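Local coordinates for protein alcohol oxidase (Myceliophthora thermophila, PDB 6F74) that binds FAD and probably acts as an oxygen-dependent oxidase of the vanillyl-alcohol oxidase type, at residues A[284-287]-A[293-296]; A[262-267]-A[272-277]; A[256-261]-A[487-492]. All blocks are in the same frame, centred on the assembly; numbering follows the deposited sequence.

Overall arrangement
All three contacts lie on one side of the chain's centre and are arranged around the FAD-binding part of the fold. Contact 1 joins helix 281-287 to the loop that passes the adenine of FAD; its centre is about 8 Å from that of contact 2, the hairpin beside it, and about 12 Å from that of contact 3. Contacts 1 and 2 meet where Ile296 N lies 2.9 Å from Met266 O, a probable hydrogen bond. Contact 3 shares strand 260-266 with contact 2 and brings in the distant segment 487-492. Phe284 of contact 1 packs against Leu261 and Asn276 of the other two. The side chains of Ile265 (contact 2) and Ala257 (contact 3) are about 7 and 10 Å from FAD.

Contact 1 (A[284-287]-A[293-296]); sequences FRAI and GYGI. With FAD (flavin-adenine dinucleotide), chain I.
Ala286 sets its methyl group squarely over one face of the Tyr294 ring. CB stands 3.6 Å from the ring centroid and only 11° off the ring normal, a CH-pi contact over the centre of the six-membered ring. Among the ring carbons CE1 is the nearest to it, with CZ hardly farther. The carbonyl of the same alanine comes close at another part of the ring: Ala286 O lies 3.6 Å from Tyr294 CE2, beyond the rim on that side and not over the face. Ile287 comes in obliquely, its CG2 branch 4.1 Å from Tyr294 CD2. That branch faces the ring because CG1 takes the place between the backbone N and the carbonyl carbon (chi1 63°), which carries the longer arm away toward Ala263 and Ile265 of strand 260-266. The tyrosine ring in turn is brought to the helix with CG beside its own backbone N and anti to the carbonyl carbon (chi1 -58°).

The pair closes a short helix-loop-strand connection in the FAD-binding part of a VAO-type flavoprotein: helix 281-287 runs into a glycine-rich loop, which leads into strand 296-306. Directly after the tyrosine the loop meets the cofactor, where Gly295 O approaches FAD C2A at 3.4 Å and Ile296 CA lies 3.8 Å from FAD N1A. At its polar end Tyr294 OH is hydrogen-bonded to Gly290 O, which fixes the phenol end to the backbone of the same loop. His563 and Lys567 of helix 560-570 also touch the tyrosine, and Ala566 touches Ala286.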
ATOM      1  N   PHE A 284      -7.688 -10.408 -16.028  1.00 24.61           N
ATOM      2  CA  PHE A 284      -8.576  -9.649 -15.153  1.00 24.49           C
ATOM      3  C   PHE A 284      -8.469 -10.145 -13.706  1.00 24.17           C
ATOM      4  O   PHE A 284      -8.412  -9.351 -12.751  1.00 23.62           O
ATOM      5  CB  PHE A 284      -9.991  -9.795 -15.718  1.00 25.39           C
ATOM      6  CG  PHE A 284     -11.064  -9.127 -14.916  1.00 25.45           C
ATOM      7  CD1 PHE A 284     -10.981  -7.782 -14.608  1.00 24.94           C
ATOM      8  CD2 PHE A 284     -12.212  -9.834 -14.551  1.00 26.15           C
ATOM      9  CE1 PHE A 284     -12.009  -7.160 -13.918  1.00 25.09           C
ATOM     10  CE2 PHE A 284     -13.239  -9.223 -13.863  1.00 26.28           C
ATOM     11  CZ  PHE A 284     -13.146  -7.879 -13.538  1.00 25.75           C
ATOM     12  N   ARG A 285      -8.413 -11.471 -13.569  1.00 24.56           N
ATOM     13  CA  ARG A 285      -8.222 -12.111 -12.288  1.00 24.36           C
ATOM     14  C   ARG A 285      -6.850 -11.783 -11.699  1.00 23.54           C
ATOM     15  O   ARG A 285      -6.753 -11.444 -10.529  1.00 23.10           O
ATOM     16  CB  ARG A 285      -8.408 -13.628 -12.397  1.00 25.07           C
ATOM     17  CG  ARG A 285      -8.275 -14.332 -11.038  1.00 24.95           C
ATOM     18  CD  ARG A 285      -8.473 -15.848 -11.071  1.00 25.73           C
ATOM     19  NE  ARG A 285      -7.709 -16.528 -12.138  1.00 26.04           N
ATOM     20  CZ  ARG A 285      -8.223 -17.205 -13.163  1.00 26.87           C
ATOM     21  NH1 ARG A 285      -9.553 -17.276 -13.333  1.00 27.53           N
ATOM     22  NH2 ARG A 285      -7.400 -17.724 -14.078  1.00 27.06           N
ATOM     23  N   ALA A 286      -5.812 -11.877 -12.511  1.00 23.39           N
ATOM     24  CA  ALA A 286      -4.441 -11.569 -12.066  1.00 22.70           C
ATOM     25  C   ALA A 286      -4.287 -10.158 -11.474  1.00 22.03           C
ATOM     26  O   ALA A 286      -3.678  -9.982 -10.410  1.00 21.57           O
ATOM     27  CB  ALA A 286      -3.480 -11.754 -13.220  1.00 22.73           C
ATOM     28  N   ILE A 287      -4.836  -9.157 -12.152  1.00 22.05           N
ATOM     29  CA  ILE A 287      -4.733  -7.770 -11.638  1.00 21.50           C
ATOM     30  C   ILE A 287      -5.598  -7.488 -10.416  1.00 21.45           C
ATOM     31  O   ILE A 287      -5.402  -6.471  -9.756  1.00 21.01           O
ATOM     32  CB  ILE A 287      -4.994  -6.693 -12.709  1.00 21.57           C
ATOM     33  CG1 ILE A 287      -6.424  -6.753 -13.268  1.00 22.25           C
ATOM     34  CG2 ILE A 287      -3.994  -6.840 -13.839  1.00 21.53           C
ATOM     35  CD1 ILE A 287      -6.881  -5.414 -13.852  1.00 22.30           C
ATOM     36  N   GLY A 293       2.409  -5.852 -12.603  1.00 19.41           N
ATOM     37  CA  GLY A 293       3.377  -6.376 -13.581  1.00 19.52           C
ATOM     38  C   GLY A 293       2.825  -7.242 -14.684  1.00 20.03           C
ATOM     39  O   GLY A 293       3.583  -7.998 -15.296  1.00 20.21           O
ATOM     40  N   TYR A 294       1.511  -7.177 -14.910  1.00 20.33           N
ATOM     41  CA  TYR A 294       0.858  -7.964 -15.966  1.00 20.91           C
ATOM     42  C   TYR A 294       0.690  -7.153 -17.245  1.00 21.04           C
ATOM     43  O   TYR A 294       0.639  -7.710 -18.335  1.00 21.48           O
ATOM     44  CB  TYR A 294      -0.473  -8.537 -15.494  1.00 21.31           C
ATOM     45  CG  TYR A 294      -0.336  -9.399 -14.270  1.00 21.26           C
ATOM     46  CD1 TYR A 294       0.014 -10.743 -14.376  1.00 21.65           C
ATOM     47  CD2 TYR A 294      -0.526  -8.868 -12.998  1.00 20.88           C
ATOM     48  CE1 TYR A 294       0.151 -11.534 -13.259  1.00 21.67           C
ATOM     49  CE2 TYR A 294      -0.380  -9.652 -11.867  1.00 20.88           C
ATOM     50  CZ  TYR A 294      -0.062 -10.985 -11.995  1.00 21.28           C
ATOM     51  OH  TYR A 294       0.055 -11.770 -10.873  1.00 21.34           O
ATOM     52  N   GLY A 295       0.696  -5.830 -17.097  1.00 20.68           N
ATOM     53  CA  GLY A 295       0.445  -4.895 -18.199  1.00 20.83           C
ATOM     54  C   GLY A 295       0.350  -3.524 -17.579  1.00 20.46           C
ATOM     55  O   GLY A 295       0.340  -3.419 -16.345  1.00 20.14           O
ATOM     56  N   ILE A 296       0.316  -2.479 -18.407  1.00 20.52           N
ATOM     57  CA  ILE A 296       0.175  -1.104 -17.920  1.00 20.28           C
ATOM     58  C   ILE A 296      -1.310  -0.760 -17.845  1.00 20.69           C
ATOM     59  O   ILE A 296      -1.981  -0.665 -18.878  1.00 21.19           O
ATOM     60  CB  ILE A 296       0.875  -0.080 -18.844  1.00 20.24           C
ATOM     61  CG1 ILE A 296       2.343  -0.428 -19.055  1.00 19.93           C
ATOM     62  CG2 ILE A 296       0.780   1.330 -18.255  1.00 20.04           C
ATOM     63  CD1 ILE A 296       2.899   0.126 -20.349  1.00 20.07           C
TER
HETATM   64  PA  FAD I 601       3.275   3.314  -7.071  1.00 15.73           P
HETATM   65  O1A FAD I 601       4.569   3.343  -6.263  1.00 16.33           O
HETATM   66  O2A FAD I 601       3.114   4.379  -8.109  1.00 14.61           O
HETATM   67  O5B FAD I 601       3.172   1.883  -7.730  1.00 13.82           O
HETATM   68  C5B FAD I 601       3.046   0.754  -6.909  1.00 13.38           C
HETATM   69  C4B FAD I 601       3.265  -0.492  -7.748  1.00 12.87           C
HETATM   70  O4B FAD I 601       2.214  -0.536  -8.699  1.00 12.82           O
HETATM   71  C3B FAD I 601       4.539  -0.539  -8.554  1.00 12.31           C
HETATM   72  O3B FAD I 601       4.881  -1.919  -8.728  1.00 12.69           O
HETATM   73  C2B FAD I 601       4.148  -0.003  -9.909  1.00 12.77           C
HETATM   74  O2B FAD I 601       4.872  -0.555 -11.016  1.00 12.30           O
HETATM   75  C1B FAD I 601       2.720  -0.464 -10.024  1.00 12.89           C
HETATM   76  N9A FAD I 601       1.821   0.398 -10.798  1.00 13.21           N
HETATM   77  C8A FAD I 601       1.384   1.617 -10.453  1.00 14.09           C
HETATM   78  N7A FAD I 601       0.538   2.105 -11.380  1.00 14.08           N
HETATM   79  C5A FAD I 601       0.428   1.174 -12.323  1.00 13.77           C
HETATM   80  C6A FAD I 601      -0.331   1.076 -13.571  1.00 13.93           C
HETATM   81  N6A FAD I 601      -1.114   2.127 -13.906  1.00 14.13           N
HETATM   82  N1A FAD I 601      -0.184  -0.056 -14.308  1.00 13.83           N
HETATM   83  C2A FAD I 601       0.627  -1.067 -13.902  1.00 14.21           C
HETATM   84  N3A FAD I 601       1.339  -1.049 -12.745  1.00 13.99           N
HETATM   85  C4A FAD I 601       1.263   0.041 -11.938  1.00 13.66           C
HETATM   86  N1  FAD I 601      -2.852   1.016   1.165  1.00 11.40           N
HETATM   87  C2  FAD I 601      -4.041   0.624   1.675  1.00 11.65           C
HETATM   88  O2  FAD I 601      -4.483  -0.514   1.373  1.00 12.31           O
HETATM   89  N3  FAD I 601      -4.777   1.424   2.472  1.00 11.81           N
HETATM   90  C4  FAD I 601      -4.365   2.649   2.844  1.00 12.03           C
HETATM   91  O4  FAD I 601      -5.040   3.380   3.598  1.00 13.38           O
HETATM   92  C4X FAD I 601      -3.066   3.147   2.345  1.00 11.93           C
HETATM   93  N5  FAD I 601      -2.597   4.363   2.691  1.00 11.39           N
HETATM   94  C5X FAD I 601      -1.405   4.795   2.209  1.00 10.96           C
HETATM   95  C6  FAD I 601      -0.944   6.063   2.561  1.00  9.80           C
HETATM   96  C7  FAD I 601       0.255   6.559   2.082  1.00  8.66           C
HETATM   97  C7M FAD I 601       0.613   7.937   2.582  1.00  8.75           C
HETATM   98  C8  FAD I 601       1.074   5.729   1.154  1.00  7.38           C
HETATM   99  C8M FAD I 601       2.381   6.215   0.543  1.00  4.60           C
HETATM  100  C9  FAD I 601       0.630   4.453   0.819  1.00  9.18           C
HETATM  101  C9A FAD I 601      -0.588   3.939   1.298  1.00 10.70           C
HETATM  102  N10 FAD I 601      -1.088   2.654   0.950  1.00 12.01           N
HETATM  103  C10 FAD I 601      -2.321   2.233   1.467  1.00 11.68           C
HETATM  104  C1' FAD I 601      -0.321   1.689   0.128  1.00 13.09           C
HETATM  105  C2' FAD I 601      -0.615   1.556  -1.330  1.00 14.05           C
HETATM  106  O2' FAD I 601      -1.742   0.692  -1.456  1.00 13.99           O
HETATM  107  C3' FAD I 601       0.579   0.895  -2.028  1.00 15.12           C
HETATM  108  O3' FAD I 601       1.813   1.564  -1.714  1.00 16.26           O
HETATM  109  C4' FAD I 601       0.391   0.837  -3.538  1.00 15.51           C
HETATM  110  O4' FAD I 601       1.524   0.201  -4.137  1.00 16.74           O
HETATM  111  C5' FAD I 601       0.186   2.225  -4.124  1.00 15.36           C
HETATM  112  O5' FAD I 601       0.002   2.149  -5.527  1.00 15.25           O
HETATM  113  P   FAD I 601       0.479   3.441  -6.307  1.00 15.53           P
HETATM  114  O1P FAD I 601      -0.082   4.671  -5.649  1.00 15.56           O
HETATM  115  O2P FAD I 601       0.210   3.179  -7.751  1.00 17.65           O
HETATM  116  O3P FAD I 601       2.066   3.379  -5.991  1.00 15.91           O

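Contact 2 (A[262-267]-A[272-277]); sequences EAQIML and IVTANH
Glu262 and Asn276 both turn CG into the space between backbone N and carbonyl carbon (chi1 64° and 71°), which lays the two side chains alongside each other, pointing the same way. Asn276 ND2 then donates to Glu262 OE1 at 3.1 Å, in its own amide plane but from well above the carboxylate plane, the two flat groups being turned 65° apart. On the same face, Gln264 is bent at its second torsion, and its NE2 reaches Thr274 OG1 at 2.7 Å, while a water bridges Gln264 OE1 and Thr274 OG1. Also on the face of Gln264 and Thr274, Met266 CE touches Ile272 CD1 at 3.8 Å. Beneath these side chains the antiparallel hairpin is held by two hydrogen-bonded pairs, Ala263 with Ala275 and Ile265 with Val273. Ile265 CD1 meets Ala275 CB at 4.0 Å on the other face, which packs on helix 281-287.

An alanine at Gln264 is likely to leave the Thr274 hydroxyl without its amide donor and the bridging water with one fewer partner. Glu262 OE1 is also hydrogen-bonded to Tyr188 OH and Ser190 OG, and OE2 to Ala191 N, while Asn276 ND2 also donates to Asn192 OD1. The buried carboxylate is thus surrounded by polar partners, which would probably help it remain ionised, and this network links the hairpin to the loop carrying these residues.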
ATOM      1  N   GLU A 262     -13.781  -3.815 -14.710  1.00 25.68           N
ATOM      2  CA  GLU A 262     -12.988  -4.011 -15.908  1.00 25.68           C
ATOM      3  C   GLU A 262     -11.831  -3.038 -15.942  1.00 24.91           C
ATOM      4  O   GLU A 262     -11.762  -2.111 -15.112  1.00 24.48           O
ATOM      5  CB  GLU A 262     -13.846  -3.844 -17.180  1.00 26.63           C
ATOM      6  CG  GLU A 262     -14.451  -2.495 -17.447  1.00 26.93           C
ATOM      7  CD  GLU A 262     -15.385  -2.533 -18.644  1.00 28.02           C
ATOM      8  OE1 GLU A 262     -16.292  -3.376 -18.662  1.00 28.74           O
ATOM      9  OE2 GLU A 262     -15.186  -1.743 -19.603  1.00 28.21           O
ATOM     10  N   ALA A 263     -10.924  -3.262 -16.897  1.00 24.78           N
ATOM     11  CA  ALA A 263      -9.772  -2.394 -17.103  1.00 24.14           C
ATOM     12  C   ALA A 263      -9.410  -2.335 -18.595  1.00 24.48           C
ATOM     13  O   ALA A 263      -9.691  -3.263 -19.343  1.00 25.02           O
ATOM     14  CB  ALA A 263      -8.580  -2.898 -16.286  1.00 23.35           C
ATOM     15  N   GLN A 264      -8.771  -1.242 -18.990  1.00 24.18           N
ATOM     16  CA  GLN A 264      -8.043  -1.173 -20.238  1.00 24.26           C
ATOM     17  C   GLN A 264      -6.579  -1.263 -19.843  1.00 23.42           C
ATOM     18  O   GLN A 264      -6.146  -0.597 -18.904  1.00 22.85           O
ATOM     19  CB  GLN A 264      -8.311   0.140 -20.959  1.00 24.57           C
ATOM     20  CG  GLN A 264      -9.741   0.344 -21.475  1.00 25.53           C
ATOM     21  CD  GLN A 264     -10.115  -0.661 -22.519  1.00 26.23           C
ATOM     22  OE1 GLN A 264      -9.421  -0.832 -23.510  1.00 26.26           O
ATOM     23  NE2 GLN A 264     -11.221  -1.340 -22.310  1.00 26.84           N
ATOM     24  N   ILE A 265      -5.850  -2.129 -20.552  1.00 23.42           N
ATOM     25  CA  ILE A 265      -4.482  -2.455 -20.233  1.00 22.76           C
ATOM     26  C   ILE A 265      -3.670  -2.550 -21.512  1.00 22.86           C
ATOM     27  O   ILE A 265      -4.091  -3.235 -22.458  1.00 23.47           O
ATOM     28  CB  ILE A 265      -4.377  -3.804 -19.494  1.00 22.67           C
ATOM     29  CG1 ILE A 265      -5.200  -3.770 -18.196  1.00 22.59           C
ATOM     30  CG2 ILE A 265      -2.925  -4.099 -19.149  1.00 22.05           C
ATOM     31  CD1 ILE A 265      -5.261  -5.082 -17.444  1.00 22.61           C
ATOM     32  N   MET A 266      -2.518  -1.877 -21.525  1.00 22.33           N
ATOM     33  CA  MET A 266      -1.542  -1.996 -22.605  1.00 22.33           C
ATOM     34  C   MET A 266      -0.553  -3.103 -22.238  1.00 22.00           C
ATOM     35  O   MET A 266       0.152  -3.037 -21.219  1.00 21.44           O
ATOM     36  CB  MET A 266      -0.821  -0.672 -22.844  1.00 22.01           C
ATOM     37  CG  MET A 266       0.224  -0.728 -23.966  1.00 22.02           C
ATOM     38  SD  MET A 266       1.049   0.857 -24.368  1.00 21.76           S
ATOM     39  CE  MET A 266      -0.360   1.934 -24.533  1.00 22.28           C
ATOM     40  N   LEU A 267      -0.516  -4.132 -23.073  1.00 22.43           N
ATOM     41  CA  LEU A 267       0.343  -5.279 -22.818  1.00 22.28           C
ATOM     42  C   LEU A 267       1.771  -4.945 -23.214  1.00 21.89           C
ATOM     43  O   LEU A 267       2.001  -3.935 -23.886  1.00 21.84           O
ATOM     44  CB  LEU A 267      -0.168  -6.512 -23.582  1.00 22.99           C
ATOM     45  CG  LEU A 267      -1.626  -6.937 -23.365  1.00 23.54           C
ATOM     46  CD1 LEU A 267      -1.971  -8.158 -24.202  1.00 24.30           C
ATOM     47  CD2 LEU A 267      -1.912  -7.221 -21.905  1.00 23.22           C
ATOM     48  N   ILE A 272      -3.494  -2.691 -26.732  1.00 24.78           N
ATOM     49  CA  ILE A 272      -4.411  -2.226 -25.710  1.00 24.72           C
ATOM     50  C   ILE A 272      -5.601  -3.165 -25.703  1.00 25.43           C
ATOM     51  O   ILE A 272      -6.279  -3.259 -26.706  1.00 26.22           O
ATOM     52  CB  ILE A 272      -4.861  -0.772 -25.949  1.00 24.88           C
ATOM     53  CG1 ILE A 272      -3.617   0.130 -25.864  1.00 24.20           C
ATOM     54  CG2 ILE A 272      -5.896  -0.369 -24.911  1.00 24.93           C
ATOM     55  CD1 ILE A 272      -3.894   1.623 -25.912  1.00 24.28           C
ATOM     56  N   VAL A 273      -5.840  -3.841 -24.564  1.00 25.18           N
ATOM     57  CA  VAL A 273      -6.911  -4.837 -24.449  1.00 25.85           C
ATOM     58  C   VAL A 273      -7.873  -4.509 -23.307  1.00 25.81           C
ATOM     59  O   VAL A 273      -7.489  -3.859 -22.317  1.00 25.11           O
ATOM     60  CB  VAL A 273      -6.393  -6.273 -24.250  1.00 25.81           C
ATOM     61  CG1 VAL A 273      -5.541  -6.722 -25.434  1.00 25.98           C
ATOM     62  CG2 VAL A 273      -5.630  -6.428 -22.941  1.00 24.95           C
ATOM     63  N   THR A 274      -9.103  -5.006 -23.438  1.00 26.63           N
ATOM     64  CA  THR A 274     -10.060  -4.998 -22.341  1.00 26.70           C
ATOM     65  C   THR A 274      -9.845  -6.241 -21.496  1.00 26.49           C
ATOM     66  O   THR A 274      -9.634  -7.346 -22.030  1.00 26.85           O
ATOM     67  CB  THR A 274     -11.512  -4.947 -22.880  1.00 27.77           C
ATOM     68  OG1 THR A 274     -11.674  -3.705 -23.577  1.00 27.97           O
ATOM     69  CG2 THR A 274     -12.536  -5.000 -21.773  1.00 27.92           C
ATOM     70  N   ALA A 275      -9.856  -6.053 -20.179  1.00 25.93           N
ATOM     71  CA  ALA A 275      -9.812  -7.161 -19.234  1.00 25.80           C
ATOM     72  C   ALA A 275     -11.038  -7.072 -18.333  1.00 26.10           C
ATOM     73  O   ALA A 275     -11.179  -6.114 -17.555  1.00 25.67           O
ATOM     74  CB  ALA A 275      -8.545  -7.125 -18.396  1.00 24.84           C
ATOM     75  N   ASN A 276     -11.923  -8.057 -18.461  1.00 26.89           N
ATOM     76  CA  ASN A 276     -13.085  -8.163 -17.590  1.00 27.25           C
ATOM     77  C   ASN A 276     -13.606  -9.613 -17.571  1.00 27.97           C
ATOM     78  O   ASN A 276     -12.908 -10.539 -18.028  1.00 28.03           O
ATOM     79  CB  ASN A 276     -14.145  -7.072 -17.921  1.00 27.74           C
ATOM     80  CG  ASN A 276     -14.874  -7.273 -19.233  1.00 28.79           C
ATOM     81  OD1 ASN A 276     -14.764  -8.307 -19.881  1.00 29.26           O
ATOM     82  ND2 ASN A 276     -15.639  -6.256 -19.631  1.00 29.23           N
ATOM     83  N   HIS A 277     -14.830  -9.798 -17.093  1.00 28.58           N
ATOM     84  CA  HIS A 277     -15.405 -11.125 -16.916  1.00 29.30           C
ATOM     85  C   HIS A 277     -15.573 -11.855 -18.251  1.00 30.22           C
ATOM     86  O   HIS A 277     -15.525 -13.089 -18.290  1.00 30.68           O
ATOM     87  CB  HIS A 277     -16.755 -11.042 -16.161  1.00 29.83           C
ATOM     88  CG  HIS A 277     -16.668 -10.326 -14.846  1.00 29.02           C
ATOM     89  ND1 HIS A 277     -16.535  -8.953 -14.743  1.00 28.48           N
ATOM     90  CD2 HIS A 277     -16.679 -10.794 -13.577  1.00 28.70           C
ATOM     91  CE1 HIS A 277     -16.449  -8.611 -13.468  1.00 27.85           C
ATOM     92  NE2 HIS A 277     -16.538  -9.709 -12.739  1.00 27.96           N
TER
HETATM   93  O   HOH W   1     -10.421  -1.712 -25.801  1.00 26.27           O

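Contact 3 (A[256-261]-A[487-492]); sequences GADQVL and SGLHPA
An ST turn at 487-489, in the loop between helix 477-480 and strand 498-503, meets the weakly bonded helical turn 256-259 that leads into strand 260-266 of the FAD-binding part of the fold. The two segments are 226 residues apart in sequence. Ser487 OG serves both sides of the junction: it accepts from Leu489 N at 3.2 Å and donates to Asp258 OD1 at 2.7 Å, meeting the syn lone pair of the carboxylate oxygen. The chi1 of -177° swings OG away from the serine's own N, alongside its carbonyl carbon, within range of both Leu489 N and the aspartate. The side chains of Leu489 and Asp258 run toward each other from opposite directions, placing Leu489 CD1 3.2 Å from Asp258 OD2, while the other leucine branch, CD2, rests 3.8 Å from Ala257 CB. One leucine thus spans a methyl group and a carboxylate.

Both oxygens of Asp258 have basic partners beyond the two segments, Arg288 at OD1 and Arg494 at OD2, each through a salt bridge. Arg288 also donates to Ala257 O, so it grips the helical turn twice. Two arginines and the serine hydroxyl thus satisfy this buried carboxylate, would probably help keep it ionised, and so join the helical turn to the 487-492 loop.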
ATOM      1  N   GLY A 256     -10.721  -3.501  -2.391  1.00 21.05           N
ATOM      2  CA  GLY A 256     -10.500  -2.706  -3.595  1.00 21.06           C
ATOM      3  C   GLY A 256     -10.406  -3.536  -4.862  1.00 21.35           C
ATOM      4  O   GLY A 256     -11.001  -3.226  -5.887  1.00 21.75           O
ATOM      5  N   ALA A 257      -9.667  -4.614  -4.772  1.00 21.21           N
ATOM      6  CA  ALA A 257      -9.532  -5.554  -5.897  1.00 21.54           C
ATOM      7  C   ALA A 257     -10.863  -6.029  -6.404  1.00 22.27           C
ATOM      8  O   ALA A 257     -11.030  -6.206  -7.602  1.00 22.65           O
ATOM      9  CB  ALA A 257      -8.696  -6.745  -5.505  1.00 21.40           C
ATOM     10  N   ASP A 258     -11.808  -6.245  -5.502  1.00 22.54           N
ATOM     11  CA  ASP A 258     -13.135  -6.707  -5.887  1.00 23.32           C
ATOM     12  C   ASP A 258     -14.105  -5.623  -6.339  1.00 23.67           C
ATOM     13  O   ASP A 258     -15.181  -5.942  -6.789  1.00 24.40           O
ATOM     14  CB  ASP A 258     -13.730  -7.580  -4.763  1.00 23.56           C
ATOM     15  CG  ASP A 258     -13.053  -8.940  -4.659  1.00 23.58           C
ATOM     16  OD1 ASP A 258     -12.414  -9.387  -5.659  1.00 23.63           O
ATOM     17  OD2 ASP A 258     -13.187  -9.561  -3.586  1.00 23.60           O
ATOM     18  N   GLN A 259     -13.703  -4.361  -6.231  1.00 23.23           N
ATOM     19  CA  GLN A 259     -14.447  -3.254  -6.831  1.00 23.59           C
ATOM     20  C   GLN A 259     -14.234  -3.157  -8.331  1.00 23.86           C
ATOM     21  O   GLN A 259     -15.067  -2.605  -9.036  1.00 24.43           O
ATOM     22  CB  GLN A 259     -14.080  -1.926  -6.163  1.00 23.09           C
ATOM     23  CG  GLN A 259     -14.265  -1.899  -4.646  1.00 22.83           C
ATOM     24  CD  GLN A 259     -15.646  -2.265  -4.182  1.00 23.46           C
ATOM     25  OE1 GLN A 259     -16.623  -2.026  -4.857  1.00 24.12           O
ATOM     26  NE2 GLN A 259     -15.727  -2.792  -2.973  1.00 23.29           N
ATOM     27  N   VAL A 260     -13.142  -3.727  -8.826  1.00 23.50           N
ATOM     28  CA  VAL A 260     -12.753  -3.560 -10.222  1.00 23.66           C
ATOM     29  C   VAL A 260     -13.673  -4.394 -11.113  1.00 24.53           C
ATOM     30  O   VAL A 260     -13.717  -5.611 -11.010  1.00 24.74           O
ATOM     31  CB  VAL A 260     -11.277  -3.948 -10.465  1.00 23.06           C
ATOM     32  CG1 VAL A 260     -10.871  -3.678 -11.916  1.00 23.23           C
ATOM     33  CG2 VAL A 260     -10.346  -3.184  -9.536  1.00 22.28           C
ATOM     34  N   LEU A 261     -14.391  -3.708 -11.997  1.00 25.10           N
ATOM     35  CA  LEU A 261     -15.327  -4.338 -12.933  1.00 26.05           C
ATOM     36  C   LEU A 261     -14.688  -4.684 -14.267  1.00 26.19           C
ATOM     37  O   LEU A 261     -15.050  -5.689 -14.897  1.00 26.82           O
ATOM     38  CB  LEU A 261     -16.486  -3.396 -13.185  1.00 26.71           C
ATOM     39  CG  LEU A 261     -17.396  -3.187 -11.975  1.00 26.82           C
ATOM     40  CD1 LEU A 261     -18.226  -1.925 -12.160  1.00 27.29           C
ATOM     41  CD2 LEU A 261     -18.258  -4.447 -11.739  1.00 27.47           C
ATOM     42  N   SER A 487     -12.353 -13.183  -9.073  1.00 25.75           N
ATOM     43  CA  SER A 487     -11.372 -12.532  -8.215  1.00 24.83           C
ATOM     44  C   SER A 487     -10.072 -13.306  -8.075  1.00 24.54           C
ATOM     45  O   SER A 487     -10.071 -14.534  -8.051  1.00 25.05           O
ATOM     46  CB  SER A 487     -11.958 -12.340  -6.824  1.00 24.68           C
ATOM     47  OG  SER A 487     -11.052 -11.662  -6.008  1.00 23.86           O
ATOM     48  N   GLY A 488      -8.974 -12.566  -7.951  1.00 23.78           N
ATOM     49  CA  GLY A 488      -7.660 -13.133  -7.696  1.00 23.46           C
ATOM     50  C   GLY A 488      -7.150 -12.969  -6.277  1.00 22.95           C
ATOM     51  O   GLY A 488      -5.957 -13.176  -6.043  1.00 22.62           O
ATOM     52  N   LEU A 489      -8.040 -12.627  -5.326  1.00 22.95           N
ATOM     53  CA  LEU A 489      -7.598 -12.246  -3.990  1.00 22.44           C
ATOM     54  C   LEU A 489      -7.160 -13.466  -3.224  1.00 22.68           C
ATOM     55  O   LEU A 489      -7.825 -14.498  -3.255  1.00 23.32           O
ATOM     56  CB  LEU A 489      -8.689 -11.519  -3.190  1.00 22.41           C
ATOM     57  CG  LEU A 489      -8.836 -10.008  -3.397  1.00 21.99           C
ATOM     58  CD1 LEU A 489     -10.092  -9.534  -2.713  1.00 22.18           C
ATOM     59  CD2 LEU A 489      -7.634  -9.248  -2.844  1.00 21.29           C
ATOM     60  N   HIS A 490      -6.025 -13.327  -2.536  1.00 22.22           N
ATOM     61  CA  HIS A 490      -5.519 -14.348  -1.597  1.00 22.42           C
ATOM     62  C   HIS A 490      -6.685 -14.969  -0.813  1.00 22.91           C
ATOM     63  O   HIS A 490      -7.465 -14.237  -0.195  1.00 22.73           O
ATOM     64  CB  HIS A 490      -4.533 -13.693  -0.637  1.00 21.83           C
ATOM     65  CG  HIS A 490      -3.627 -14.652   0.076  1.00 22.02           C
ATOM     66  ND1 HIS A 490      -4.092 -15.751   0.776  1.00 22.57           N
ATOM     67  CD2 HIS A 490      -2.291 -14.618   0.264  1.00 21.78           C
ATOM     68  CE1 HIS A 490      -3.060 -16.388   1.308  1.00 22.68           C
ATOM     69  NE2 HIS A 490      -1.958 -15.706   1.031  1.00 22.20           N
ATOM     70  N   PRO A 491      -6.852 -16.313  -0.886  1.00 23.58           N
ATOM     71  CA  PRO A 491      -7.901 -17.005  -0.123  1.00 24.13           C
ATOM     72  C   PRO A 491      -8.060 -16.585   1.361  1.00 23.83           C
ATOM     73  O   PRO A 491      -9.193 -16.461   1.856  1.00 24.04           O
ATOM     74  CB  PRO A 491      -7.464 -18.458  -0.199  1.00 24.78           C
ATOM     75  CG  PRO A 491      -6.749 -18.567  -1.498  1.00 24.78           C
ATOM     76  CD  PRO A 491      -6.075 -17.255  -1.705  1.00 23.94           C
ATOM     77  N   ALA A 492      -6.941 -16.383   2.053  1.00 23.40           N
ATOM     78  CA  ALA A 492      -6.972 -16.001   3.463  1.00 23.14           C
ATOM     79  C   ALA A 492      -7.832 -14.765   3.761  1.00 22.77           C
ATOM     80  O   ALA A 492      -8.395 -14.658   4.835  1.00 22.81           O
ATOM     81  CB  ALA A 492      -5.561 -15.802   3.985  1.00 22.75           C
TER